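Toll-like receptor 13 (Mus musculus, PDB 4Z0C) recognises bacterial 23S rRNA as an innate immune receptor and signals through MYD88 and TRAF6 to activate NF-kappa-B and the inflammatory response. Local coordinates at residues Q48-A60 / I74-T86. Numbering follows the deposited sequence.
Sequences QVLPPWSFTNLSA and IDEGAFRGLENLT. With NAG (2-acetamido-2-deoxy-beta-D-glucopyranose), chain K; NAG (2-acetamido-2-deoxy-beta-D-glucopyranose), chain L.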
# COMPACT_ATOMS: atom_id res chain seq x y z
N GLN A 48 24.54 -28.77 17.07
CA GLN A 48 24.72 -28.88 18.51
C GLN A 48 26.16 -29.19 18.91
O GLN A 48 26.66 -28.65 19.90
CB GLN A 48 23.78 -29.95 19.10
CG GLN A 48 22.35 -29.48 19.28
CD GLN A 48 21.55 -30.35 20.24
OE1 GLN A 48 21.86 -31.50 20.47
NE2 GLN A 48 20.48 -29.78 20.78
N VAL A 49 26.86 -30.02 18.15
CA VAL A 49 28.25 -30.32 18.50
C VAL A 49 29.19 -30.11 17.32
O VAL A 49 28.82 -30.28 16.16
CB VAL A 49 28.44 -31.76 19.07
CG1 VAL A 49 27.40 -32.07 20.14
CG2 VAL A 49 28.39 -32.79 17.97
N LEU A 50 30.41 -29.69 17.65
CA LEU A 50 31.46 -29.55 16.66
C LEU A 50 32.53 -30.59 16.95
O LEU A 50 33.38 -30.38 17.83
CB LEU A 50 32.07 -28.14 16.71
CG LEU A 50 31.59 -27.10 15.69
CD1 LEU A 50 30.11 -26.86 15.85
CD2 LEU A 50 32.38 -25.81 15.77
N PRO A 51 32.49 -31.72 16.22
CA PRO A 51 33.43 -32.84 16.34
C PRO A 51 34.87 -32.45 16.00
O PRO A 51 35.07 -31.39 15.40
CB PRO A 51 32.89 -33.87 15.33
CG PRO A 51 31.98 -33.08 14.40
CD PRO A 51 31.41 -31.99 15.24
N PRO A 52 35.84 -33.28 16.40
CA PRO A 52 37.30 -33.10 16.29
C PRO A 52 37.92 -32.77 14.93
O PRO A 52 39.01 -32.22 14.92
CB PRO A 52 37.84 -34.45 16.77
CG PRO A 52 36.86 -34.87 17.79
CD PRO A 52 35.52 -34.42 17.29
N TRP A 53 37.32 -33.10 13.80
CA TRP A 53 37.89 -32.61 12.55
C TRP A 53 36.78 -32.16 11.62
O TRP A 53 36.61 -32.70 10.53
CB TRP A 53 38.78 -33.67 11.87
CG TRP A 53 40.22 -33.62 12.30
CD1 TRP A 53 40.78 -34.17 13.42
CD2 TRP A 53 41.30 -32.97 11.60
NE1 TRP A 53 42.13 -33.91 13.47
CE2 TRP A 53 42.48 -33.17 12.36
CE3 TRP A 53 41.39 -32.23 10.41
CZ2 TRP A 53 43.72 -32.67 11.97
CZ3 TRP A 53 42.64 -31.74 10.02
CH2 TRP A 53 43.78 -31.97 10.80
N SER A 54 36.03 -31.15 12.08
CA SER A 54 34.81 -30.73 11.41
C SER A 54 35.05 -30.21 10.02
O SER A 54 34.22 -30.39 9.14
CB SER A 54 34.08 -29.70 12.26
OG SER A 54 33.59 -30.27 13.47
N PHE A 55 36.22 -29.61 9.78
CA PHE A 55 36.48 -28.96 8.50
C PHE A 55 37.68 -29.48 7.72
O PHE A 55 38.36 -28.71 7.05
CB PHE A 55 36.57 -27.45 8.72
CG PHE A 55 35.34 -26.88 9.37
CD1 PHE A 55 34.22 -26.59 8.61
CD2 PHE A 55 35.30 -26.68 10.75
CE1 PHE A 55 33.08 -26.08 9.21
CE2 PHE A 55 34.15 -26.16 11.35
CZ PHE A 55 33.04 -25.88 10.58
N THR A 56 37.93 -30.79 7.81
CA THR A 56 39.10 -31.44 7.19
C THR A 56 39.33 -31.08 5.72
O THR A 56 40.44 -30.70 5.33
CB THR A 56 39.02 -32.98 7.27
OG1 THR A 56 38.74 -33.39 8.61
CG2 THR A 56 40.33 -33.61 6.82
N ASN A 57 38.30 -31.22 4.89
CA ASN A 57 38.46 -30.97 3.46
C ASN A 57 38.18 -29.52 3.06
O ASN A 57 38.03 -29.20 1.88
CB ASN A 57 37.62 -31.97 2.64
CG ASN A 57 38.17 -33.40 2.70
OD1 ASN A 57 39.35 -33.60 2.92
ND2 ASN A 57 37.29 -34.40 2.48
N LEU A 58 38.12 -28.63 4.05
CA LEU A 58 37.81 -27.22 3.83
C LEU A 58 38.86 -26.26 4.41
O LEU A 58 38.51 -25.29 5.10
CB LEU A 58 36.42 -26.91 4.39
CG LEU A 58 35.26 -27.49 3.59
CD1 LEU A 58 33.99 -27.62 4.41
CD2 LEU A 58 35.01 -26.62 2.37
N SER A 59 40.13 -26.51 4.12
CA SER A 59 41.22 -25.75 4.74
C SER A 59 41.44 -24.40 4.06
O SER A 59 42.29 -23.61 4.50
CB SER A 59 42.52 -26.54 4.75
OG SER A 59 43.05 -26.63 3.44
N ALA A 60 40.68 -24.13 3.01
CA ALA A 60 40.79 -22.83 2.35
C ALA A 60 39.89 -21.78 3.01
O ALA A 60 39.95 -20.59 2.67
CB ALA A 60 40.49 -22.95 0.87
N ILE A 74 32.18 -27.93 21.63
CA ILE A 74 33.15 -27.82 20.56
C ILE A 74 34.36 -28.64 20.98
O ILE A 74 35.13 -28.22 21.87
CB ILE A 74 33.60 -26.35 20.35
CG1 ILE A 74 32.38 -25.42 20.32
CG2 ILE A 74 34.47 -26.22 19.09
CD1 ILE A 74 32.65 -24.05 19.70
N ASP A 75 34.53 -29.80 20.34
CA ASP A 75 35.60 -30.71 20.72
C ASP A 75 36.97 -30.12 20.41
O ASP A 75 37.13 -29.39 19.43
CB ASP A 75 35.48 -32.05 20.00
CG ASP A 75 34.23 -32.81 20.37
OD1 ASP A 75 33.74 -32.65 21.51
OD2 ASP A 75 33.75 -33.60 19.52
N GLU A 76 37.95 -30.48 21.23
CA GLU A 76 39.35 -30.23 20.93
C GLU A 76 39.68 -30.79 19.54
O GLU A 76 39.30 -31.91 19.21
CB GLU A 76 40.24 -30.88 21.99
CG GLU A 76 41.30 -29.97 22.59
CD GLU A 76 42.70 -30.15 21.99
OE1 GLU A 76 42.87 -30.93 21.02
OE2 GLU A 76 43.64 -29.49 22.50
N GLY A 77 40.33 -29.98 18.71
CA GLY A 77 40.62 -30.37 17.34
C GLY A 77 39.61 -29.83 16.33
O GLY A 77 39.89 -29.81 15.12
N ALA A 78 38.45 -29.36 16.80
CA ALA A 78 37.35 -28.94 15.92
C ALA A 78 37.77 -28.17 14.67
O ALA A 78 37.36 -28.51 13.55
CB ALA A 78 36.34 -28.14 16.70
N PHE A 79 38.63 -27.17 14.88
CA PHE A 79 39.07 -26.28 13.80
C PHE A 79 40.47 -26.58 13.23
O PHE A 79 41.11 -25.68 12.68
CB PHE A 79 39.00 -24.84 14.28
CG PHE A 79 37.68 -24.47 14.88
CD1 PHE A 79 36.56 -24.28 14.07
CD2 PHE A 79 37.54 -24.31 16.25
CE1 PHE A 79 35.33 -23.93 14.63
CE2 PHE A 79 36.30 -23.97 16.82
CZ PHE A 79 35.21 -23.78 16.01
N ARG A 80 40.96 -27.81 13.38
CA ARG A 80 42.27 -28.17 12.83
C ARG A 80 42.34 -28.05 11.30
O ARG A 80 41.37 -28.35 10.60
CB ARG A 80 42.76 -29.54 13.31
CG ARG A 80 43.77 -29.42 14.46
CD ARG A 80 44.06 -30.73 15.20
NE ARG A 80 44.86 -30.49 16.40
CZ ARG A 80 46.12 -30.04 16.39
NH1 ARG A 80 46.73 -29.80 15.24
NH2 ARG A 80 46.77 -29.84 17.54
N GLY A 81 43.49 -27.61 10.79
CA GLY A 81 43.66 -27.41 9.37
C GLY A 81 43.15 -26.08 8.83
O GLY A 81 43.49 -25.70 7.71
N LEU A 82 42.37 -25.36 9.63
CA LEU A 82 41.79 -24.08 9.20
C LEU A 82 42.76 -22.91 9.38
O LEU A 82 42.43 -21.92 10.04
CB LEU A 82 40.48 -23.78 9.95
CG LEU A 82 39.30 -24.71 9.64
CD1 LEU A 82 37.97 -24.21 10.23
CD2 LEU A 82 39.20 -24.88 8.14
N GLU A 83 43.93 -23.01 8.78
CA GLU A 83 45.00 -22.05 9.02
C GLU A 83 44.89 -20.73 8.25
O GLU A 83 45.70 -19.82 8.45
CB GLU A 83 46.37 -22.71 8.81
CG GLU A 83 47.17 -22.84 10.11
CD GLU A 83 47.08 -24.23 10.74
OE1 GLU A 83 48.10 -24.71 11.26
OE2 GLU A 83 45.97 -24.81 10.75
N ASN A 84 43.91 -20.61 7.37
CA ASN A 84 43.72 -19.34 6.68
C ASN A 84 42.51 -18.55 7.21
O ASN A 84 42.19 -17.47 6.70
CB ASN A 84 43.72 -19.54 5.15
CG ASN A 84 45.15 -19.69 4.58
OD1 ASN A 84 46.12 -19.61 5.33
ND2 ASN A 84 45.28 -19.95 3.26
N LEU A 85 41.85 -19.09 8.25
CA LEU A 85 40.61 -18.50 8.78
C LEU A 85 40.89 -17.20 9.49
O LEU A 85 41.71 -17.17 10.40
CB LEU A 85 39.91 -19.44 9.76
CG LEU A 85 38.40 -19.20 9.95
CD1 LEU A 85 37.62 -19.70 8.74
CD2 LEU A 85 37.87 -19.88 11.22
N THR A 86 40.22 -16.13 9.07
CA THR A 86 40.43 -14.83 9.70
C THR A 86 39.22 -14.35 10.51
O THR A 86 39.34 -13.49 11.39
CB THR A 86 40.86 -13.76 8.68
OG1 THR A 86 39.87 -13.65 7.65
CG2 THR A 86 42.20 -14.17 8.04
C1 NAG K . 37.94 -35.68 2.26
C2 NAG K . 36.86 -36.67 2.73
C3 NAG K . 37.19 -38.12 2.36
C4 NAG K . 37.35 -38.18 0.86
C5 NAG K . 38.48 -37.23 0.44
C6 NAG K . 38.67 -37.28 -1.08
C7 NAG K . 35.41 -36.20 4.63
C8 NAG K . 35.12 -36.58 6.05
N2 NAG K . 36.61 -36.53 4.15
O3 NAG K . 36.18 -39.02 2.77
O4 NAG K . 37.60 -39.50 0.43
O5 NAG K . 38.27 -35.89 0.89
O6 NAG K . 37.43 -37.13 -1.73
O7 NAG K . 34.55 -35.61 3.96
C1 NAG L . 33.84 -27.51 27.79
C2 NAG L . 32.58 -27.62 26.92
C3 NAG L . 31.32 -27.91 27.74
C4 NAG L . 31.55 -28.98 28.80
C5 NAG L . 32.86 -28.74 29.55
C6 NAG L . 33.17 -29.86 30.54
C7 NAG L . 32.38 -26.39 24.83
C8 NAG L . 31.62 -25.27 24.18
N2 NAG L . 32.37 -26.40 26.16
O3 NAG L . 30.31 -28.34 26.85
O4 NAG L . 30.47 -28.94 29.72
O5 NAG L . 33.93 -28.62 28.65
O6 NAG L . 33.68 -31.00 29.87
O7 NAG L . 32.95 -27.23 24.15
O HOH W 1 41.63 -22.34 6.51
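Leu50 and Phe79 meet in the tightly packed inner part of this contact, where CD2 of Leu50 lies 3.5 Å from CZ of Phe79. CB of Leu50 rests on CG2 of Ile74, and the side chains of Phe55 and Phe79 lie side by side, pointing the same way (Phe55 CE2 to Phe79 CD1 4.1 Å). Phe55 CG stands anti to its carbonyl carbon (chi1 -57°), which leaves CD2 of the ring 3.7 Å from Leu82 CD1 and the ring edge facing Ala78 O. Leu26, Ile30 and Leu64 also touch Phe55. Asp75 N donates to Leu50 O (2.8 Å), and a weak bond runs from Ser54 N to Ala78 O. Ser54 OG folds back onto Pro51 O at 2.7 Å. The outer side is more open to solvent: exposed Trp53 takes CB of Arg80 over one face of its six-membered ring, 3.6 Å from the centroid, a CH-pi contact, while a water bridges Ser59 O and Asn84 N. Asn57 carries an N-linked glycan, and Ile74 N donates to O7 of a second N-acetylglucosamine (2.7 Å). Short parallel strands, stacked turns and equivalent phenylalanines side by side, as in a phenylalanine spine, are typical of successive repeats on the convex side of a leucine-rich-repeat solenoid, here the Toll-like receptor ectodomain.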